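Local coordinates for protein salt-tolerant glutaminase (Micrococcus luteus, PDB 3AGD) that probably hydrolyses L-glutamine to L-glutamate and ammonium, as a salt-tolerant member of the glutaminase family with an added STAS-like region, at residues Q26-L31 with M161-R166; S92-N97 with L168-M173; I335-A340 with R422-E427. One frame throughout, in Å; residues are numbered along the deposited sequence.

Contact 1 (Q26-L31 with M161-R166); sequences QYIPVL and MAVSDR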
loop_
_atom_site.group_PDB
_atom_site.type_symbol
_atom_site.label_atom_id
_atom_site.label_comp_id
_atom_site.label_asym_id
_atom_site.label_seq_id
_atom_site.Cartn_x
_atom_site.Cartn_y
_atom_site.Cartn_z
ATOM N N GLN A 26 4.618 -33.645 -7.168
ATOM C CA GLN A 26 4.729 -35.002 -7.701
ATOM C C GLN A 26 5.054 -35.104 -9.191
ATOM O O GLN A 26 5.314 -36.201 -9.687
ATOM C CB GLN A 26 3.431 -35.773 -7.447
ATOM C CG GLN A 26 3.035 -35.930 -5.989
ATOM C CD GLN A 26 4.026 -36.756 -5.200
ATOM O OE1 GLN A 26 4.996 -36.232 -4.656
ATOM N NE2 GLN A 26 3.792 -38.063 -5.143
ATOM N N TYR A 27 5.048 -33.980 -9.903
ATOM C CA TYR A 27 5.301 -34.001 -11.344
ATOM C C TYR A 27 6.709 -34.439 -11.759
ATOM O O TYR A 27 6.900 -34.941 -12.866
ATOM C CB TYR A 27 4.945 -32.640 -11.955
ATOM C CG TYR A 27 6.027 -31.586 -11.898
ATOM C CD1 TYR A 27 6.986 -31.493 -12.904
ATOM C CD2 TYR A 27 6.062 -30.650 -10.865
ATOM C CE1 TYR A 27 7.951 -30.489 -12.892
ATOM C CE2 TYR A 27 7.027 -29.642 -10.843
ATOM C CZ TYR A 27 7.965 -29.567 -11.861
ATOM O OH TYR A 27 8.907 -28.565 -11.860
ATOM N N ILE A 28 7.691 -34.249 -10.881
ATOM C CA ILE A 28 9.058 -34.677 -11.166
ATOM C C ILE A 28 9.689 -35.267 -9.917
ATOM O O ILE A 28 9.572 -34.709 -8.826
ATOM C CB ILE A 28 9.956 -33.526 -11.656
ATOM C CG1 ILE A 28 9.760 -32.294 -10.773
ATOM C CG2 ILE A 28 9.695 -33.260 -13.129
ATOM C CD1 ILE A 28 10.738 -31.183 -11.069
ATOM N N PRO A 29 10.375 -36.409 -10.064
ATOM C CA PRO A 29 11.034 -37.097 -8.951
ATOM C C PRO A 29 12.024 -36.255 -8.152
ATOM O O PRO A 29 12.175 -36.454 -6.946
ATOM C CB PRO A 29 11.693 -38.301 -9.629
ATOM C CG PRO A 29 11.926 -37.818 -11.036
ATOM C CD PRO A 29 10.642 -37.098 -11.338
ATOM N N VAL A 30 12.700 -35.315 -8.804
ATOM C CA VAL A 30 13.657 -34.486 -8.080
ATOM C C VAL A 30 12.940 -33.718 -6.965
ATOM O O VAL A 30 13.465 -33.579 -5.861
ATOM C CB VAL A 30 14.383 -33.496 -9.025
ATOM C CG1 VAL A 30 13.389 -32.547 -9.656
ATOM C CG2 VAL A 30 15.442 -32.729 -8.255
ATOM N N LEU A 31 11.733 -33.233 -7.251
ATOM C CA LEU A 31 10.958 -32.497 -6.260
ATOM C C LEU A 31 10.104 -33.461 -5.444
ATOM O O LEU A 31 9.922 -33.282 -4.240
ATOM C CB LEU A 31 10.062 -31.456 -6.942
ATOM C CG LEU A 31 10.767 -30.301 -7.658
ATOM C CD1 LEU A 31 9.741 -29.303 -8.197
ATOM C CD2 LEU A 31 11.705 -29.611 -6.684
ATOM N N MET A 161 12.092 -30.781 -18.100
ATOM C CA MET A 161 12.027 -30.681 -19.550
ATOM C C MET A 161 11.436 -31.943 -20.175
ATOM O O MET A 161 10.979 -31.918 -21.318
ATOM C CB MET A 161 13.415 -30.408 -20.128
ATOM C CG MET A 161 13.839 -28.951 -20.037
ATOM S SD MET A 161 12.771 -27.852 -21.012
ATOM C CE MET A 161 13.452 -28.106 -22.652
ATOM N N ALA A 162 11.433 -33.038 -19.418
ATOM C CA ALA A 162 10.900 -34.310 -19.904
ATOM C C ALA A 162 9.378 -34.374 -19.795
ATOM O O ALA A 162 8.738 -35.230 -20.410
ATOM C CB ALA A 162 11.520 -35.462 -19.128
ATOM N N VAL A 163 8.801 -33.469 -19.010
ATOM C CA VAL A 163 7.356 -33.424 -18.817
ATOM C C VAL A 163 6.839 -31.991 -18.923
ATOM O O VAL A 163 6.195 -31.485 -18.005
ATOM C CB VAL A 163 6.965 -34.008 -17.431
ATOM C CG1 VAL A 163 7.223 -35.504 -17.408
ATOM C CG2 VAL A 163 7.779 -33.335 -16.325
ATOM N N SER A 164 7.106 -31.343 -20.054
ATOM C CA SER A 164 6.674 -29.964 -20.256
ATOM C C SER A 164 5.601 -29.780 -21.328
ATOM O O SER A 164 5.468 -28.695 -21.897
ATOM C CB SER A 164 7.884 -29.087 -20.598
ATOM O OG SER A 164 8.826 -29.071 -19.537
ATOM N N ASP A 165 4.822 -30.823 -21.596
ATOM C CA ASP A 165 3.787 -30.717 -22.609
ATOM C C ASP A 165 2.827 -29.549 -22.390
ATOM O O ASP A 165 2.488 -28.846 -23.342
ATOM C CB ASP A 165 3.000 -32.028 -22.724
ATOM C CG ASP A 165 3.675 -33.030 -23.639
ATOM O OD1 ASP A 165 4.021 -32.654 -24.777
ATOM O OD2 ASP A 165 3.854 -34.191 -23.229
ATOM N N ARG A 166 2.394 -29.325 -21.151
ATOM C CA ARG A 166 1.471 -28.225 -20.898
ATOM C C ARG A 166 2.088 -26.876 -21.251
ATOM O O ARG A 166 1.456 -26.064 -21.930
ATOM C CB ARG A 166 0.986 -28.211 -19.439
ATOM C CG ARG A 166 0.044 -27.032 -19.150
ATOM C CD ARG A 166 -0.767 -27.187 -17.868
ATOM N NE ARG A 166 -1.675 -26.054 -17.677
ATOM C CZ ARG A 166 -1.294 -24.825 -17.326
ATOM N NH1 ARG A 166 -0.012 -24.552 -17.110
ATOM N NH2 ARG A 166 -2.195 -23.854 -17.215
#

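Contact 2 (S92-N97 with L168-M173); sequences SGEAFN and LSLAHM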
loop_
_atom_site.group_PDB
_atom_site.type_symbol
_atom_site.label_atom_id
_atom_site.label_comp_id
_atom_site.label_asym_id
_atom_site.label_seq_id
_atom_site.Cartn_x
_atom_site.Cartn_y
_atom_site.Cartn_z
ATOM N N SER A 92 -5.603 -13.142 -13.130
ATOM C CA SER A 92 -6.106 -14.441 -13.545
ATOM C C SER A 92 -5.395 -15.611 -12.866
ATOM O O SER A 92 -4.291 -15.463 -12.338
ATOM C CB SER A 92 -5.959 -14.562 -15.069
ATOM O OG SER A 92 -6.235 -15.874 -15.528
ATOM N N GLY A 93 -6.051 -16.769 -12.884
ATOM C CA GLY A 93 -5.481 -17.977 -12.314
ATOM C C GLY A 93 -4.706 -18.680 -13.418
ATOM O O GLY A 93 -4.695 -18.205 -14.554
ATOM N N GLU A 94 -4.080 -19.811 -13.107
ATOM C CA GLU A 94 -3.280 -20.539 -14.091
ATOM C C GLU A 94 -4.080 -21.208 -15.215
ATOM O O GLU A 94 -3.562 -21.393 -16.317
ATOM C CB GLU A 94 -2.400 -21.568 -13.369
ATOM C CG GLU A 94 -1.399 -22.308 -14.252
ATOM C CD GLU A 94 -0.557 -21.379 -15.112
ATOM O OE1 GLU A 94 -0.061 -20.356 -14.593
ATOM O OE2 GLU A 94 -0.380 -21.680 -16.309
ATOM N N ALA A 95 -5.336 -21.558 -14.948
ATOM C CA ALA A 95 -6.187 -22.198 -15.957
ATOM C C ALA A 95 -6.160 -21.373 -17.244
ATOM O O ALA A 95 -6.428 -20.169 -17.218
ATOM C CB ALA A 95 -7.623 -22.313 -15.439
ATOM N N PHE A 96 -5.842 -22.017 -18.366
ATOM C CA PHE A 96 -5.759 -21.302 -19.635
ATOM C C PHE A 96 -7.007 -21.359 -20.501
ATOM O O PHE A 96 -7.549 -22.430 -20.763
ATOM C CB PHE A 96 -4.581 -21.810 -20.471
ATOM C CG PHE A 96 -4.383 -21.043 -21.754
ATOM C CD1 PHE A 96 -3.898 -19.738 -21.731
ATOM C CD2 PHE A 96 -4.718 -21.609 -22.980
ATOM C CE1 PHE A 96 -3.753 -19.003 -22.912
ATOM C CE2 PHE A 96 -4.578 -20.885 -24.170
ATOM C CZ PHE A 96 -4.095 -19.578 -24.135
ATOM N N ASN A 97 -7.445 -20.190 -20.953
ATOM C CA ASN A 97 -8.599 -20.082 -21.830
ATOM C C ASN A 97 -8.124 -19.303 -23.051
ATOM O O ASN A 97 -7.648 -18.173 -22.924
ATOM C CB ASN A 97 -9.738 -19.323 -21.148
ATOM C CG ASN A 97 -11.019 -19.347 -21.963
ATOM O OD1 ASN A 97 -10.998 -19.129 -23.175
ATOM N ND2 ASN A 97 -12.140 -19.607 -21.302
ATOM N N LEU A 168 4.552 -26.347 -23.258
ATOM C CA LEU A 168 4.813 -26.366 -24.696
ATOM C C LEU A 168 3.493 -26.028 -25.399
ATOM O O LEU A 168 3.472 -25.359 -26.429
ATOM C CB LEU A 168 5.307 -27.750 -25.126
ATOM C CG LEU A 168 6.766 -28.080 -24.785
ATOM C CD1 LEU A 168 7.026 -29.593 -24.889
ATOM C CD2 LEU A 168 7.670 -27.307 -25.722
ATOM N N SER A 169 2.387 -26.487 -24.824
ATOM C CA SER A 169 1.071 -26.201 -25.382
ATOM C C SER A 169 0.828 -24.697 -25.333
ATOM O O SER A 169 0.414 -24.091 -26.321
ATOM C CB SER A 169 -0.015 -26.907 -24.579
ATOM O OG SER A 169 -1.289 -26.426 -24.958
ATOM N N LEU A 170 1.086 -24.096 -24.175
ATOM C CA LEU A 170 0.899 -22.660 -24.018
ATOM C C LEU A 170 1.802 -21.913 -24.998
ATOM O O LEU A 170 1.363 -20.987 -25.680
ATOM C CB LEU A 170 1.213 -22.238 -22.582
ATOM C CG LEU A 170 0.348 -22.878 -21.480
ATOM C CD1 LEU A 170 0.803 -22.378 -20.112
ATOM C CD2 LEU A 170 -1.129 -22.537 -21.708
ATOM N N ALA A 171 3.061 -22.330 -25.079
ATOM C CA ALA A 171 4.009 -21.697 -25.985
ATOM C C ALA A 171 3.524 -21.750 -27.433
ATOM O O ALA A 171 3.591 -20.750 -28.152
ATOM C CB ALA A 171 5.378 -22.360 -25.863
ATOM N N HIS A 172 3.041 -22.911 -27.869
ATOM C CA HIS A 172 2.543 -23.041 -29.240
ATOM C C HIS A 172 1.349 -22.128 -29.482
ATOM O O HIS A 172 1.258 -21.476 -30.520
ATOM C CB HIS A 172 2.152 -24.491 -29.545
ATOM C CG HIS A 172 3.299 -25.346 -29.989
ATOM N ND1 HIS A 172 3.960 -25.144 -31.182
ATOM C CD2 HIS A 172 3.900 -26.410 -29.405
ATOM C CE1 HIS A 172 4.916 -26.046 -31.314
ATOM N NE2 HIS A 172 4.901 -26.829 -30.249
ATOM N N MET A 173 0.431 -22.075 -28.525
ATOM C CA MET A 173 -0.738 -21.223 -28.676
ATOM C C MET A 173 -0.308 -19.761 -28.760
ATOM O O MET A 173 -0.835 -18.993 -29.562
ATOM C CB MET A 173 -1.700 -21.411 -27.500
ATOM C CG MET A 173 -3.060 -20.742 -27.708
ATOM S SD MET A 173 -4.030 -21.484 -29.058
ATOM C CE MET A 173 -4.761 -22.877 -28.206
#

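Contact 3 (I335-A340 with R422-E427); sequences IRFGGA and RRLIAE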
loop_
_atom_site.group_PDB
_atom_site.type_symbol
_atom_site.label_atom_id
_atom_site.label_comp_id
_atom_site.label_asym_id
_atom_site.label_seq_id
_atom_site.Cartn_x
_atom_site.Cartn_y
_atom_site.Cartn_z
ATOM N N ILE A 335 11.664 11.730 1.976
ATOM C CA ILE A 335 10.637 12.657 1.540
ATOM C C ILE A 335 10.117 12.511 0.119
ATOM O O ILE A 335 10.865 12.600 -0.855
ATOM C CB ILE A 335 11.111 14.110 1.753
ATOM C CG1 ILE A 335 11.419 14.329 3.237
ATOM C CG2 ILE A 335 10.036 15.093 1.289
ATOM C CD1 ILE A 335 11.940 15.719 3.561
ATOM N N ARG A 336 8.811 12.288 0.026
ATOM C CA ARG A 336 8.111 12.162 -1.243
ATOM C C ARG A 336 6.896 13.076 -1.105
ATOM O O ARG A 336 6.942 14.037 -0.335
ATOM C CB ARG A 336 7.701 10.707 -1.474
ATOM C CG ARG A 336 8.908 9.773 -1.607
ATOM C CD ARG A 336 8.527 8.303 -1.516
ATOM N NE ARG A 336 8.375 7.648 -2.814
ATOM C CZ ARG A 336 7.469 7.978 -3.726
ATOM N NH1 ARG A 336 6.628 8.969 -3.489
ATOM N NH2 ARG A 336 7.391 7.306 -4.867
ATOM N N PHE A 337 5.813 12.801 -1.821
ATOM C CA PHE A 337 4.645 13.669 -1.715
ATOM C C PHE A 337 4.200 13.908 -0.275
ATOM O O PHE A 337 4.052 15.050 0.153
ATOM C CB PHE A 337 3.452 13.109 -2.482
ATOM C CG PHE A 337 2.219 13.959 -2.351
ATOM C CD1 PHE A 337 2.050 15.094 -3.145
ATOM C CD2 PHE A 337 1.262 13.673 -1.381
ATOM C CE1 PHE A 337 0.943 15.931 -2.969
ATOM C CE2 PHE A 337 0.153 14.508 -1.197
ATOM C CZ PHE A 337 -0.004 15.637 -1.993
ATOM N N GLY A 338 3.978 12.818 0.457
ATOM C CA GLY A 338 3.525 12.906 1.834
ATOM C C GLY A 338 4.285 13.856 2.738
ATOM O O GLY A 338 3.682 14.686 3.426
ATOM N N GLY A 339 5.606 13.725 2.758
ATOM C CA GLY A 339 6.416 14.591 3.592
ATOM C C GLY A 339 6.444 16.019 3.079
ATOM O O GLY A 339 6.389 16.965 3.862
ATOM N N ALA A 340 6.525 16.177 1.761
ATOM C CA ALA A 340 6.565 17.505 1.159
ATOM C C ALA A 340 5.289 18.294 1.463
ATOM O O ALA A 340 5.340 19.499 1.701
ATOM C CB ALA A 340 6.770 17.390 -0.347
ATOM N N ARG A 422 10.912 17.375 -4.233
ATOM C CA ARG A 422 11.944 18.305 -4.650
ATOM C C ARG A 422 11.327 19.517 -5.369
ATOM O O ARG A 422 11.767 20.648 -5.185
ATOM C CB ARG A 422 12.919 17.547 -5.556
ATOM C CG ARG A 422 14.134 18.300 -6.002
ATOM C CD ARG A 422 15.073 17.382 -6.784
ATOM N NE ARG A 422 15.900 16.536 -5.924
ATOM C CZ ARG A 422 15.838 15.207 -5.882
ATOM N NH1 ARG A 422 14.977 14.548 -6.647
ATOM N NH2 ARG A 422 16.657 14.531 -5.085
ATOM N N ARG A 423 10.297 19.275 -6.173
ATOM C CA ARG A 423 9.619 20.345 -6.899
ATOM C C ARG A 423 8.698 21.145 -5.974
ATOM O O ARG A 423 8.609 22.370 -6.075
ATOM C CB ARG A 423 8.798 19.758 -8.047
ATOM C CG ARG A 423 7.851 20.745 -8.712
ATOM C CD ARG A 423 6.870 20.027 -9.623
ATOM N NE ARG A 423 6.092 19.028 -8.894
ATOM C CZ ARG A 423 5.141 18.275 -9.437
ATOM N NH1 ARG A 423 4.840 18.404 -10.721
ATOM N NH2 ARG A 423 4.492 17.389 -8.694
ATOM N N LEU A 424 8.005 20.450 -5.079
ATOM C CA LEU A 424 7.098 21.107 -4.147
ATOM C C LEU A 424 7.843 22.016 -3.172
ATOM O O LEU A 424 7.434 23.151 -2.944
ATOM C CB LEU A 424 6.284 20.064 -3.371
ATOM C CG LEU A 424 5.237 19.301 -4.190
ATOM C CD1 LEU A 424 4.606 18.196 -3.348
ATOM C CD2 LEU A 424 4.171 20.274 -4.671
ATOM N N ILE A 425 8.936 21.522 -2.601
ATOM C CA ILE A 425 9.712 22.313 -1.649
ATOM C C ILE A 425 10.378 23.524 -2.312
ATOM O O ILE A 425 10.463 24.599 -1.713
ATOM C CB ILE A 425 10.785 21.449 -0.968
ATOM C CG1 ILE A 425 10.107 20.383 -0.106
ATOM C CG2 ILE A 425 11.707 22.323 -0.119
ATOM C CD1 ILE A 425 11.074 19.465 0.628
ATOM N N ALA A 426 10.846 23.352 -3.545
ATOM C CA ALA A 426 11.492 24.442 -4.270
ATOM C C ALA A 426 10.487 25.573 -4.486
ATOM O O ALA A 426 10.825 26.752 -4.370
ATOM C CB ALA A 426 12.026 23.938 -5.616
ATOM N N GLU A 427 9.252 25.199 -4.802
ATOM C CA GLU A 427 8.176 26.160 -5.024
ATOM C C GLU A 427 7.828 26.866 -3.716
ATOM O O GLU A 427 7.622 28.080 -3.688
ATOM C CB GLU A 427 6.939 25.441 -5.567
ATOM C CG GLU A 427 5.702 26.320 -5.733
ATOM C CD GLU A 427 5.903 27.444 -6.736
ATOM O OE1 GLU A 427 6.452 27.182 -7.825
ATOM O OE2 GLU A 427 5.500 28.587 -6.444
#

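Contact 1 (Q26-L31 with M161-R166)
The link between Y27, I28 and V163 is small and almost wholly apolar, and a single methyl of V163 carries it. CG2 of V163 lies 3.7 Å from CG2 of I28 and 4.0 Å from CD1 of Y27, touching the tyrosine ring at its edge, near the ring plane. The same methyl rests 3.9 Å from the Y27 carbonyl oxygen O. With chi1 of 85°, CG of Y27 stands between its own backbone N and carbonyl carbon; CG1 of I28 lies over one face of the ring, offset toward the rim, 3.3 Å above the ring plane. The ring thus has I28 against one face and V163 at its edge.

Polar bonds lie beyond the contact. Y27 OH makes a weak hydrogen bond to OE1 of E160, a residue that binds L-glutamate, and S164 OG bonds to the E160 carbonyl oxygen. V261, another L-glutamate-binding residue, also touches the tyrosine, consistent with a place at the border of the L-glutamate site.

Around this contact, I28 and P29, at the start of helix 29-32, pack on S159 of helix 154-161, while V163 belongs to the short connection leading into helix 165-176, and S164 rests against V188 of helix 184-195.

Contact 2 (S92-N97 with L168-M173)
F96 takes a methyl of L170 over one ring face in a CH-pi contact and packs against M173, laying an irregular loop along helix 165-176 within the glutaminase region related to the beta-lactamases. Followed outward, the phenylalanine first meets L170: its CB is 3.7 Å from L170 CD2, and CG comes nearer still, 3.6 Å from that methyl. CD1 and CD2 of the ring are about equally far from it, and L170 CD2 sits over one face, 4.0 Å from the F96 ring centroid and 28° off the normal. Farther along, CE2 and CZ reach CG of M173, with CE2 3.9 Å from it; this approach is oblique. A chi1 of -176° swings F96 CG opposite its backbone N and carries the ring out to the helix, where the F96 and L170 side chains run past one another in opposite directions. L101 adds to the packing, touching both F96 and M173.

E94 takes its polar partners outside the two segments: OE1 accepts a hydrogen bond from the backbone N of N114, an L-glutamate-binding residue, and OE2 is taken by R166. E94 thereby links the loop both to N114 and to an earlier turn of helix 165-176. The same carboxylate also touches the second leucine methyl, with L170 CD1 lying 4.0 Å from E94 OE2.

Contact 3 (I335-A340 with R422-E427)
A chi1 of 178° sets CG of F337 opposite its backbone N and sends the ring over to L424, although its CB starts out pointing away from helix 419-434. In L424 a chi1 of -70° keeps CG beside the backbone N, and the extended chi2 brings CD1 into contact with both F337 and A340. That methyl does most of the touching. It lies 3.8 Å from CB of A340 and 4.0 Å from CD1 of F337, reaching the ring obliquely. A340 CB is also 4.1 Å from L424 CB, so the small alanine side chain lies against both the base and the end of the leucine. I425 approaches more loosely, with CG1 4.5 Å from A340 CB. The small alanine is consistent with the close approach of the backbones, A340 CA and I425 CA being 6.4 Å apart. No hydrogen bond crosses this buried, purely apolar interface.

Beneath it, I335 pairs through its backbone with R416 and D418, and I417 touches both I335 and I425. F337 also meets the F302 ring of the second subunit, with planes at about 40°, and the D301 carbonyl oxygen of that subunit accepts a bond from R423 NH2. Two helices, each entered from neighbouring parallel strands and packed together over a mixed sheet, are consistent with the alpha/beta fold of a STAS domain.

In the fold
Contacts 1 and 2 share helix 165-176 and have centres about 17 Å apart. They meet directly: R166 NH2, from the 161-166 segment, forms a salt bridge to E94 OE2 of the 92-97 segment at 3.0 Å. Through Y27 beside E160 and V261, and E94 beside N114, the pair borders the L-glutamate site from two parts of the glutaminase region; in this model the ligand is absent. Their segments alternate along the chain. Contact 3 comes later, in the STAS region across the chain's centre, its centre about 53 Å from that of contact 1 and about 45 Å from that of contact 2, well away from the substrate residues.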